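Local coordinates for protein glycosyltransferase Gtf1 (Streptococcus pneumoniae, PDB 4PQG) that belongs to the glycosyltransferases of the GT-B fold, with two Rossmann-like domains, an extended beta-sheet domain, and UDP bound in the cleft, at residues 320-334 with 395-407. Residues are numbered along the deposited sequence; the frame is centred on the assembly and turned at random.
Sequences TDSSQGRKPFSLITA and LSQIYSQYEVYLT. With UDP (uridine-5'-diphosphate), chain C.
Ile332 and Leu406 are joined by the backbone hydrogen bond from Leu406 N to Ile332 O (2.9 Å), and Ile332 N reaches Val404 O, the bonds of a parallel pair whose strand axes are twisted by 42°. Polar side chains extend the pairing. Thr333 OG1, turned anti to its own nitrogen (chi1 -162°), donates to Leu406 O at 2.6 Å, while the ring of Tyr405 leans across the neighbouring strand, one face over Ile332 O, and carries its OH forward to accept from Ala334 N at 3.0 Å; that OH is also hydrogen-bonded to Thr417.

Apolar packing divides between the two faces of the sheet. On one, Leu331 lies alongside Val404, CD2 against CB, and its CD1 meets Leu406 CD1; these aliphatic side chains suit a buried face. On the other, branched Ile332 sets its CB over the Tyr402 ring, a CH-pi contact 3.9 Å from the centroid, and its CD1 reaches Ile398 and Tyr399. Asp363 and Tyr365 hold the Tyr402 hydroxyl. Ala334 CB touches Leu395, which touches the uracil of UDP.

Before the strand, polar groups bind the loop to 399-403. Ser322, whose short side chain suits the close backbones (its CA 4.7 Å from Ser400 CA), donates through OG to Ser400 O (2.7 Å). Long Arg326 brings NH1 to Tyr402 O at 3.0 Å, in the guanidinium plane, and NH2 to Ser424. The extended chain of Glu403 reaches into the type II turn 327-330, where OE1 accepts from Phe329 N, which lies above the carboxylate plane (2.6 Å); OE1 is also hydrogen-bonded to the Tyr473 hydroxyl.

The pair forms the middle of a Rossmann-like domain's six-stranded parallel sheet: strand 361-365 flanks 330-334, strand 428-431 follows 404-406, and helices 416-423 and 478-489 pack against it.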
ATOM      1  N   THR A 320      19.296  13.031  -2.470  1.00 30.21           N
ATOM      2  CA  THR A 320      18.641  14.276  -2.805  1.00 30.03           C
ATOM      3  C   THR A 320      19.160  15.361  -1.874  1.00 30.39           C
ATOM      4  O   THR A 320      19.114  15.208  -0.654  1.00 28.11           O
ATOM      5  CB  THR A 320      17.116  14.146  -2.644  1.00 29.17           C
ATOM      6  OG1 THR A 320      16.648  13.044  -3.429  1.00 28.63           O
ATOM      7  CG2 THR A 320      16.395  15.434  -3.059  1.00 28.92           C
ATOM      8  N   ASP A 321      19.656  16.452  -2.456  1.00 31.46           N
ATOM      9  CA  ASP A 321      20.091  17.614  -1.676  1.00 34.19           C
ATOM     10  C   ASP A 321      18.931  18.557  -1.515  1.00 32.86           C
ATOM     11  O   ASP A 321      18.010  18.559  -2.337  1.00 34.23           O
ATOM     12  CB  ASP A 321      21.237  18.362  -2.374  1.00 36.47           C
ATOM     13  CG  ASP A 321      22.407  17.455  -2.713  1.00 37.95           C
ATOM     14  OD1 ASP A 321      22.894  16.720  -1.828  1.00 39.39           O
ATOM     15  OD2 ASP A 321      22.833  17.476  -3.876  1.00 40.08           O
ATOM     16  N   SER A 322      18.962  19.360  -0.456  1.00 30.98           N
ATOM     17  CA  SER A 322      17.951  20.375  -0.274  1.00 31.30           C
ATOM     18  C   SER A 322      18.054  21.322  -1.449  1.00 34.08           C
ATOM     19  O   SER A 322      19.163  21.707  -1.833  1.00 31.97           O
ATOM     20  CB  SER A 322      18.184  21.143   1.009  1.00 31.15           C
ATOM     21  OG  SER A 322      17.043  21.915   1.297  1.00 30.19           O
ATOM     22  N   SER A 323      16.914  21.682  -2.025  1.00 36.62           N
ATOM     23  CA  SER A 323      16.895  22.529  -3.225  1.00 39.98           C
ATOM     24  C   SER A 323      16.851  24.023  -2.900  1.00 40.36           C
ATOM     25  O   SER A 323      17.396  24.837  -3.635  1.00 40.48           O
ATOM     26  CB  SER A 323      15.735  22.145  -4.149  1.00 42.33           C
ATOM     27  OG  SER A 323      14.536  22.802  -3.772  1.00 45.62           O
ATOM     28  N   GLN A 324      16.191  24.375  -1.802  1.00 41.22           N
ATOM     29  CA  GLN A 324      16.112  25.761  -1.369  1.00 42.33           C
ATOM     30  C   GLN A 324      16.499  25.897   0.090  1.00 41.95           C
ATOM     31  O   GLN A 324      16.369  26.969   0.669  1.00 44.14           O
ATOM     32  CB  GLN A 324      14.701  26.311  -1.548  1.00 45.16           C
ATOM     33  CG  GLN A 324      14.209  26.422  -2.976  1.00 48.47           C
ATOM     34  CD  GLN A 324      12.738  26.792  -3.022  1.00 52.42           C
ATOM     35  OE1 GLN A 324      12.252  27.563  -2.189  1.00 55.03           O
ATOM     36  NE2 GLN A 324      12.018  26.234  -3.986  1.00 53.19           N
ATOM     37  N   GLY A 325      16.962  24.808   0.694  1.00 41.00           N
ATOM     38  CA  GLY A 325      17.311  24.836   2.105  1.00 39.27           C
ATOM     39  C   GLY A 325      16.264  24.184   2.987  1.00 36.76           C
ATOM     40  O   GLY A 325      15.141  23.920   2.557  1.00 38.12           O
ATOM     41  N   ARG A 326      16.653  23.920   4.226  1.00 33.86           N
ATOM     42  CA  ARG A 326      15.798  23.239   5.179  1.00 32.35           C
ATOM     43  C   ARG A 326      15.376  24.235   6.236  1.00 34.15           C
ATOM     44  O   ARG A 326      16.218  24.951   6.794  1.00 37.87           O
ATOM     45  CB  ARG A 326      16.557  22.079   5.818  1.00 29.59           C
ATOM     46  CG  ARG A 326      17.317  21.224   4.829  1.00 27.85           C
ATOM     47  CD  ARG A 326      18.243  20.239   5.518  1.00 27.60           C
ATOM     48  NE  ARG A 326      18.939  19.412   4.538  1.00 27.09           N
ATOM     49  CZ  ARG A 326      18.545  18.196   4.171  1.00 28.08           C
ATOM     50  NH1 ARG A 326      17.462  17.650   4.725  1.00 26.80           N
ATOM     51  NH2 ARG A 326      19.243  17.514   3.264  1.00 25.84           N
ATOM     52  N   LYS A 327      14.077  24.298   6.508  1.00 33.50           N
ATOM     53  CA  LYS A 327      13.563  25.195   7.532  1.00 33.55           C
ATOM     54  C   LYS A 327      14.224  24.907   8.895  1.00 33.76           C
ATOM     55  O   LYS A 327      14.303  23.747   9.313  1.00 33.00           O
ATOM     56  CB  LYS A 327      12.042  25.088   7.607  1.00 34.69           C
ATOM     57  CG  LYS A 327      11.414  25.953   8.682  1.00 34.72           C
ATOM     58  CD  LYS A 327       9.931  26.127   8.449  1.00 36.00           C
ATOM     59  CE  LYS A 327       9.297  26.848   9.625  1.00 37.49           C
ATOM     60  NZ  LYS A 327       7.855  27.102   9.386  1.00 38.49           N
ATOM     61  N   PRO A 328      14.734  25.958   9.576  1.00 33.59           N
ATOM     62  CA  PRO A 328      15.382  25.722  10.865  1.00 31.43           C
ATOM     63  C   PRO A 328      14.419  25.127  11.884  1.00 28.86           C
ATOM     64  O   PRO A 328      13.277  25.561  11.976  1.00 29.03           O
ATOM     65  CB  PRO A 328      15.843  27.134  11.297  1.00 32.42           C
ATOM     66  CG  PRO A 328      15.968  27.891  10.015  1.00 34.04           C
ATOM     67  CD  PRO A 328      14.844  27.371   9.155  1.00 34.47           C
ATOM     68  N   PHE A 329      14.891  24.131  12.630  1.00 29.07           N
ATOM     69  CA  PHE A 329      14.116  23.494  13.700  1.00 29.13           C
ATOM     70  C   PHE A 329      12.881  22.731  13.182  1.00 28.83           C
ATOM     71  O   PHE A 329      11.971  22.432  13.946  1.00 27.49           O
ATOM     72  CB  PHE A 329      13.701  24.517  14.769  1.00 31.36           C
ATOM     73  CG  PHE A 329      14.853  25.295  15.364  1.00 34.00           C
ATOM     74  CD1 PHE A 329      15.678  24.725  16.337  1.00 35.01           C
ATOM     75  CD2 PHE A 329      15.102  26.603  14.964  1.00 34.94           C
ATOM     76  CE1 PHE A 329      16.731  25.447  16.893  1.00 36.60           C
ATOM     77  CE2 PHE A 329      16.150  27.332  15.517  1.00 35.91           C
ATOM     78  CZ  PHE A 329      16.963  26.753  16.484  1.00 36.72           C
ATOM     79  N   SER A 330      12.846  22.428  11.888  1.00 27.54           N
ATOM     80  CA  SER A 330      11.688  21.717  11.325  1.00 26.33           C
ATOM     81  C   SER A 330      11.808  20.194  11.470  1.00 25.05           C
ATOM     82  O   SER A 330      12.826  19.604  11.108  1.00 23.75           O
ATOM     83  CB  SER A 330      11.446  22.123   9.865  1.00 26.00           C
ATOM     84  OG  SER A 330      12.522  21.730   9.043  1.00 27.47           O
ATOM     85  N   LEU A 331      10.746  19.575  11.987  1.00 25.13           N
ATOM     86  CA  LEU A 331      10.686  18.126  12.180  1.00 24.13           C
ATOM     87  C   LEU A 331       9.631  17.495  11.256  1.00 22.65           C
ATOM     88  O   LEU A 331       8.641  18.129  10.905  1.00 23.06           O
ATOM     89  CB  LEU A 331      10.394  17.788  13.656  1.00 23.43           C
ATOM     90  CG  LEU A 331      11.289  18.463  14.716  1.00 24.97           C
ATOM     91  CD1 LEU A 331      10.775  18.206  16.127  1.00 24.60           C
ATOM     92  CD2 LEU A 331      12.738  18.032  14.594  1.00 23.67           C
ATOM     93  N   ILE A 332       9.865  16.249  10.858  1.00 21.86           N
ATOM     94  CA  ILE A 332       8.943  15.550   9.959  1.00 21.59           C
ATOM     95  C   ILE A 332       8.759  14.080  10.386  1.00 21.03           C
ATOM     96  O   ILE A 332       9.675  13.476  10.951  1.00 21.96           O
ATOM     97  CB  ILE A 332       9.383  15.708   8.463  1.00 20.99           C
ATOM     98  CG1 ILE A 332       8.400  14.998   7.511  1.00 20.76           C
ATOM     99  CG2 ILE A 332      10.816  15.240   8.259  1.00 20.68           C
ATOM    100  CD1 ILE A 332       8.786  15.109   6.047  1.00 21.20           C
ATOM    101  N   THR A 333       7.550  13.549  10.186  1.00 20.25           N
ATOM    102  CA  THR A 333       7.308  12.105  10.183  1.00 19.79           C
ATOM    103  C   THR A 333       6.348  11.783   9.042  1.00 19.68           C
ATOM    104  O   THR A 333       5.593  12.654   8.593  1.00 19.86           O
ATOM    105  CB  THR A 333       6.806  11.547  11.535  1.00 18.94           C
ATOM    106  OG1 THR A 333       7.005  10.130  11.557  1.00 19.09           O
ATOM    107  CG2 THR A 333       5.338  11.826  11.767  1.00 18.11           C
ATOM    108  N   ALA A 334       6.414  10.554   8.543  1.00 19.75           N
ATOM    109  CA  ALA A 334       5.618  10.167   7.371  1.00 19.56           C
ATOM    110  C   ALA A 334       5.223   8.711   7.516  1.00 19.13           C
ATOM    111  O   ALA A 334       6.074   7.821   7.490  1.00 19.89           O
ATOM    112  CB  ALA A 334       6.387  10.407   6.072  1.00 18.60           C
ATOM    113  N   LEU A 395       6.134  12.465  -1.623  1.00 26.69           N
ATOM    114  CA  LEU A 395       7.149  12.913  -0.668  1.00 26.73           C
ATOM    115  C   LEU A 395       8.554  13.158  -1.232  1.00 28.29           C
ATOM    116  O   LEU A 395       9.436  13.617  -0.489  1.00 28.68           O
ATOM    117  CB  LEU A 395       7.246  11.939   0.511  1.00 25.44           C
ATOM    118  CG  LEU A 395       5.994  11.580   1.314  1.00 24.83           C
ATOM    119  CD1 LEU A 395       6.343  10.523   2.343  1.00 24.20           C
ATOM    120  CD2 LEU A 395       5.396  12.808   1.991  1.00 25.91           C
ATOM    121  N   SER A 396       8.769  12.871  -2.518  1.00 27.81           N
ATOM    122  CA  SER A 396      10.128  12.877  -3.081  1.00 28.55           C
ATOM    123  C   SER A 396      10.846  14.218  -2.905  1.00 28.94           C
ATOM    124  O   SER A 396      12.048  14.234  -2.640  1.00 30.03           O
ATOM    125  CB  SER A 396      10.131  12.462  -4.555  1.00 28.59           C
ATOM    126  OG  SER A 396       9.293  13.332  -5.301  1.00 29.44           O
ATOM    127  N   GLN A 397      10.107  15.321  -3.040  1.00 29.92           N
ATOM    128  CA  GLN A 397      10.659  16.680  -2.883  1.00 32.68           C
ATOM    129  C   GLN A 397      10.439  17.263  -1.479  1.00 31.60           C
ATOM    130  O   GLN A 397      10.857  18.385  -1.193  1.00 32.28           O
ATOM    131  CB  GLN A 397      10.071  17.639  -3.931  1.00 34.34           C
ATOM    132  CG  GLN A 397      10.174  17.158  -5.374  1.00 39.69           C
ATOM    133  CD  GLN A 397      11.567  16.678  -5.753  1.00 44.06           C
ATOM    134  OE1 GLN A 397      12.568  17.363  -5.515  1.00 46.19           O
ATOM    135  NE2 GLN A 397      11.639  15.486  -6.344  1.00 47.85           N
ATOM    136  N   ILE A 398       9.795  16.492  -0.609  1.00 28.67           N
ATOM    137  CA  ILE A 398       9.316  17.005   0.671  1.00 27.64           C
ATOM    138  C   ILE A 398      10.388  16.902   1.754  1.00 26.64           C
ATOM    139  O   ILE A 398      10.657  17.878   2.456  1.00 27.70           O
ATOM    140  CB  ILE A 398       8.009  16.281   1.104  1.00 28.10           C
ATOM    141  CG1 ILE A 398       6.848  16.592   0.133  1.00 27.28           C
ATOM    142  CG2 ILE A 398       7.659  16.573   2.560  1.00 26.82           C
ATOM    143  CD1 ILE A 398       6.302  18.009   0.190  1.00 29.13           C
ATOM    144  N   TYR A 399      11.001  15.727   1.869  1.00 25.96           N
ATOM    145  CA  TYR A 399      11.907  15.396   2.967  1.00 25.23           C
ATOM    146  C   TYR A 399      13.055  16.391   3.118  1.00 26.16           C
ATOM    147  O   TYR A 399      13.375  16.803   4.229  1.00 26.06           O
ATOM    148  CB  TYR A 399      12.545  14.038   2.732  1.00 24.59           C
ATOM    149  CG  TYR A 399      11.664  12.824   2.897  1.00 25.08           C
ATOM    150  CD1 TYR A 399      11.274  12.387   4.165  1.00 24.76           C
ATOM    151  CD2 TYR A 399      11.283  12.066   1.785  1.00 24.66           C
ATOM    152  CE1 TYR A 399      10.500  11.252   4.322  1.00 24.52           C
ATOM    153  CE2 TYR A 399      10.503  10.929   1.930  1.00 23.66           C
ATOM    154  CZ  TYR A 399      10.116  10.524   3.202  1.00 23.69           C
ATOM    155  OH  TYR A 399       9.358   9.385   3.370  1.00 23.34           O
ATOM    156  N   SER A 400      13.683  16.743   2.000  1.00 25.38           N
ATOM    157  CA  SER A 400      14.873  17.595   2.027  1.00 27.29           C
ATOM    158  C   SER A 400      14.548  19.079   2.311  1.00 27.60           C
ATOM    159  O   SER A 400      15.444  19.932   2.278  1.00 27.49           O
ATOM    160  CB  SER A 400      15.711  17.403   0.751  1.00 25.78           C
ATOM    161  OG  SER A 400      14.965  17.735  -0.404  1.00 26.96           O
ATOM    162  N   GLN A 401      13.281  19.370   2.616  1.00 28.13           N
ATOM    163  CA  GLN A 401      12.862  20.694   3.103  1.00 28.02           C
ATOM    164  C   GLN A 401      12.913  20.773   4.641  1.00 27.65           C
ATOM    165  O   GLN A 401      12.665  21.823   5.233  1.00 26.48           O
ATOM    166  CB  GLN A 401      11.460  21.031   2.619  1.00 29.59           C
ATOM    167  CG  GLN A 401      11.328  21.108   1.104  1.00 33.22           C
ATOM    168  CD  GLN A 401       9.927  21.473   0.652  1.00 35.68           C
ATOM    169  OE1 GLN A 401       9.384  22.505   1.038  1.00 37.10           O
ATOM    170  NE2 GLN A 401       9.340  20.628  -0.186  1.00 37.32           N
ATOM    171  N   TYR A 402      13.265  19.658   5.273  1.00 27.36           N
ATOM    172  CA  TYR A 402      13.231  19.544   6.731  1.00 26.75           C
ATOM    173  C   TYR A 402      14.611  19.242   7.317  1.00 26.68           C
ATOM    174  O   TYR A 402      15.553  18.922   6.595  1.00 26.31           O
ATOM    175  CB  TYR A 402      12.214  18.465   7.155  1.00 25.56           C
ATOM    176  CG  TYR A 402      10.776  18.798   6.808  1.00 26.28           C
ATOM    177  CD1 TYR A 402       9.934  19.381   7.749  1.00 25.65           C
ATOM    178  CD2 TYR A 402      10.257  18.532   5.528  1.00 26.55           C
ATOM    179  CE1 TYR A 402       8.619  19.682   7.443  1.00 26.01           C
ATOM    180  CE2 TYR A 402       8.940  18.830   5.214  1.00 26.57           C
ATOM    181  CZ  TYR A 402       8.131  19.408   6.176  1.00 26.07           C
ATOM    182  OH  TYR A 402       6.828  19.716   5.893  1.00 26.34           O
ATOM    183  N   GLU A 403      14.729  19.331   8.636  1.00 26.20           N
ATOM    184  CA  GLU A 403      16.001  19.064   9.264  1.00 25.14           C
ATOM    185  C   GLU A 403      16.146  17.661   9.831  1.00 24.18           C
ATOM    186  O   GLU A 403      17.173  17.014   9.596  1.00 23.06           O
ATOM    187  CB  GLU A 403      16.328  20.133  10.305  1.00 28.21           C
ATOM    188  CG  GLU A 403      16.690  21.465   9.655  1.00 29.95           C
ATOM    189  CD  GLU A 403      17.151  22.514  10.649  1.00 32.46           C
ATOM    190  OE1 GLU A 403      16.763  22.440  11.837  1.00 33.76           O
ATOM    191  OE2 GLU A 403      17.899  23.424  10.231  1.00 35.43           O
ATOM    192  N   VAL A 404      15.127  17.190  10.555  1.00 23.17           N
ATOM    193  CA  VAL A 404      15.219  15.926  11.277  1.00 22.71           C
ATOM    194  C   VAL A 404      13.918  15.121  11.123  1.00 22.65           C
ATOM    195  O   VAL A 404      12.829  15.695  11.120  1.00 23.92           O
ATOM    196  CB  VAL A 404      15.492  16.149  12.787  1.00 23.12           C
ATOM    197  CG1 VAL A 404      15.517  14.816  13.553  1.00 22.74           C
ATOM    198  CG2 VAL A 404      16.802  16.912  13.008  1.00 23.23           C
ATOM    199  N   TYR A 405      14.056  13.802  11.013  1.00 21.19           N
ATOM    200  CA  TYR A 405      12.919  12.888  10.924  1.00 21.12           C
ATOM    201  C   TYR A 405      12.724  12.190  12.270  1.00 20.58           C
ATOM    202  O   TYR A 405      13.696  11.723  12.862  1.00 20.82           O
ATOM    203  CB  TYR A 405      13.158  11.832   9.825  1.00 21.21           C
ATOM    204  CG  TYR A 405      11.955  10.932   9.587  1.00 22.34           C
ATOM    205  CD1 TYR A 405      11.055  11.196   8.555  1.00 22.22           C
ATOM    206  CD2 TYR A 405      11.716   9.817  10.403  1.00 22.34           C
ATOM    207  CE1 TYR A 405       9.940  10.383   8.349  1.00 22.19           C
ATOM    208  CE2 TYR A 405      10.600   9.006  10.210  1.00 21.82           C
ATOM    209  CZ  TYR A 405       9.721   9.295   9.185  1.00 21.82           C
ATOM    210  OH  TYR A 405       8.614   8.491   8.993  1.00 22.45           O
ATOM    211  N   LEU A 406      11.465  12.098  12.711  1.00 20.38           N
ATOM    212  CA  LEU A 406      11.059  11.383  13.938  1.00 20.31           C
ATOM    213  C   LEU A 406      10.156  10.153  13.688  1.00 20.14           C
ATOM    214  O   LEU A 406       9.246  10.201  12.889  1.00 19.39           O
ATOM    215  CB  LEU A 406      10.282  12.334  14.853  1.00 20.50           C
ATOM    216  CG  LEU A 406      10.890  13.673  15.269  1.00 20.30           C
ATOM    217  CD1 LEU A 406       9.918  14.393  16.194  1.00 20.66           C
ATOM    218  CD2 LEU A 406      12.233  13.446  15.951  1.00 20.04           C
ATOM    219  N   THR A 407      10.390   9.081  14.442  1.00 20.19           N
ATOM    220  CA  THR A 407       9.572   7.869  14.396  1.00 20.76           C
ATOM    221  C   THR A 407       9.488   7.355  15.818  1.00 20.09           C
ATOM    222  O   THR A 407      10.491   7.344  16.548  1.00 21.10           O
ATOM    223  CB  THR A 407      10.181   6.769  13.472  1.00 20.83           C
ATOM    224  OG1 THR A 407       9.591   5.495  13.787  1.00 20.88           O
ATOM    225  CG2 THR A 407      11.707   6.655  13.666  1.00 20.26           C
TER
HETATM  226  N1  UDP C 601       3.895   7.631   2.008  1.00 17.74           N
HETATM  227  C2  UDP C 601       3.520   8.612   1.065  1.00 17.57           C
HETATM  228  N3  UDP C 601       2.959   9.735   1.490  1.00 18.40           N
HETATM  229  C4  UDP C 601       2.723   9.980   2.786  1.00 18.43           C
HETATM  230  C5  UDP C 601       3.072   9.032   3.753  1.00 17.87           C
HETATM  231  C6  UDP C 601       3.674   7.844   3.323  1.00 17.48           C
HETATM  232  O2  UDP C 601       3.720   8.444  -0.164  1.00 16.97           O
HETATM  233  O4  UDP C 601       2.192  11.068   3.103  1.00 18.20           O
HETATM  234  C1' UDP C 601       4.552   6.413   1.510  1.00 18.24           C
HETATM  235  C2' UDP C 601       6.039   6.488   1.846  1.00 18.78           C
HETATM  236  O2' UDP C 601       6.823   7.203   0.870  1.00 19.01           O
HETATM  237  C3' UDP C 601       6.477   5.038   1.960  1.00 19.22           C
HETATM  238  C4' UDP C 601       5.194   4.296   2.322  1.00 19.34           C
HETATM  239  O4' UDP C 601       4.111   5.230   2.177  1.00 18.83           O
HETATM  240  O3' UDP C 601       6.963   4.555   0.702  1.00 19.93           O
HETATM  241  C5' UDP C 601       5.189   3.791   3.764  1.00 18.70           C
HETATM  242  O5' UDP C 601       6.091   2.703   3.860  1.00 18.89           O
HETATM  243  PA  UDP C 601       6.772   2.298   5.256  1.00 18.46           P
HETATM  244  O1A UDP C 601       7.652   1.098   5.032  1.00 17.49           O
HETATM  245  O2A UDP C 601       7.393   3.556   5.814  1.00 18.26           O
HETATM  246  O3A UDP C 601       5.577   2.047   6.311  1.00 17.31           O
HETATM  247  PB  UDP C 601       4.385   0.966   6.326  1.00 17.10           P
HETATM  248  O1B UDP C 601       4.324   0.518   7.768  1.00 16.37           O
HETATM  249  O2B UDP C 601       3.162   1.730   5.845  1.00 16.25           O
HETATM  250  O3B UDP C 601       4.826  -0.167   5.418  1.00 16.83           O
HETATM  251  O   HOH W   1      14.380  20.375  -0.844  1.00 33.90           O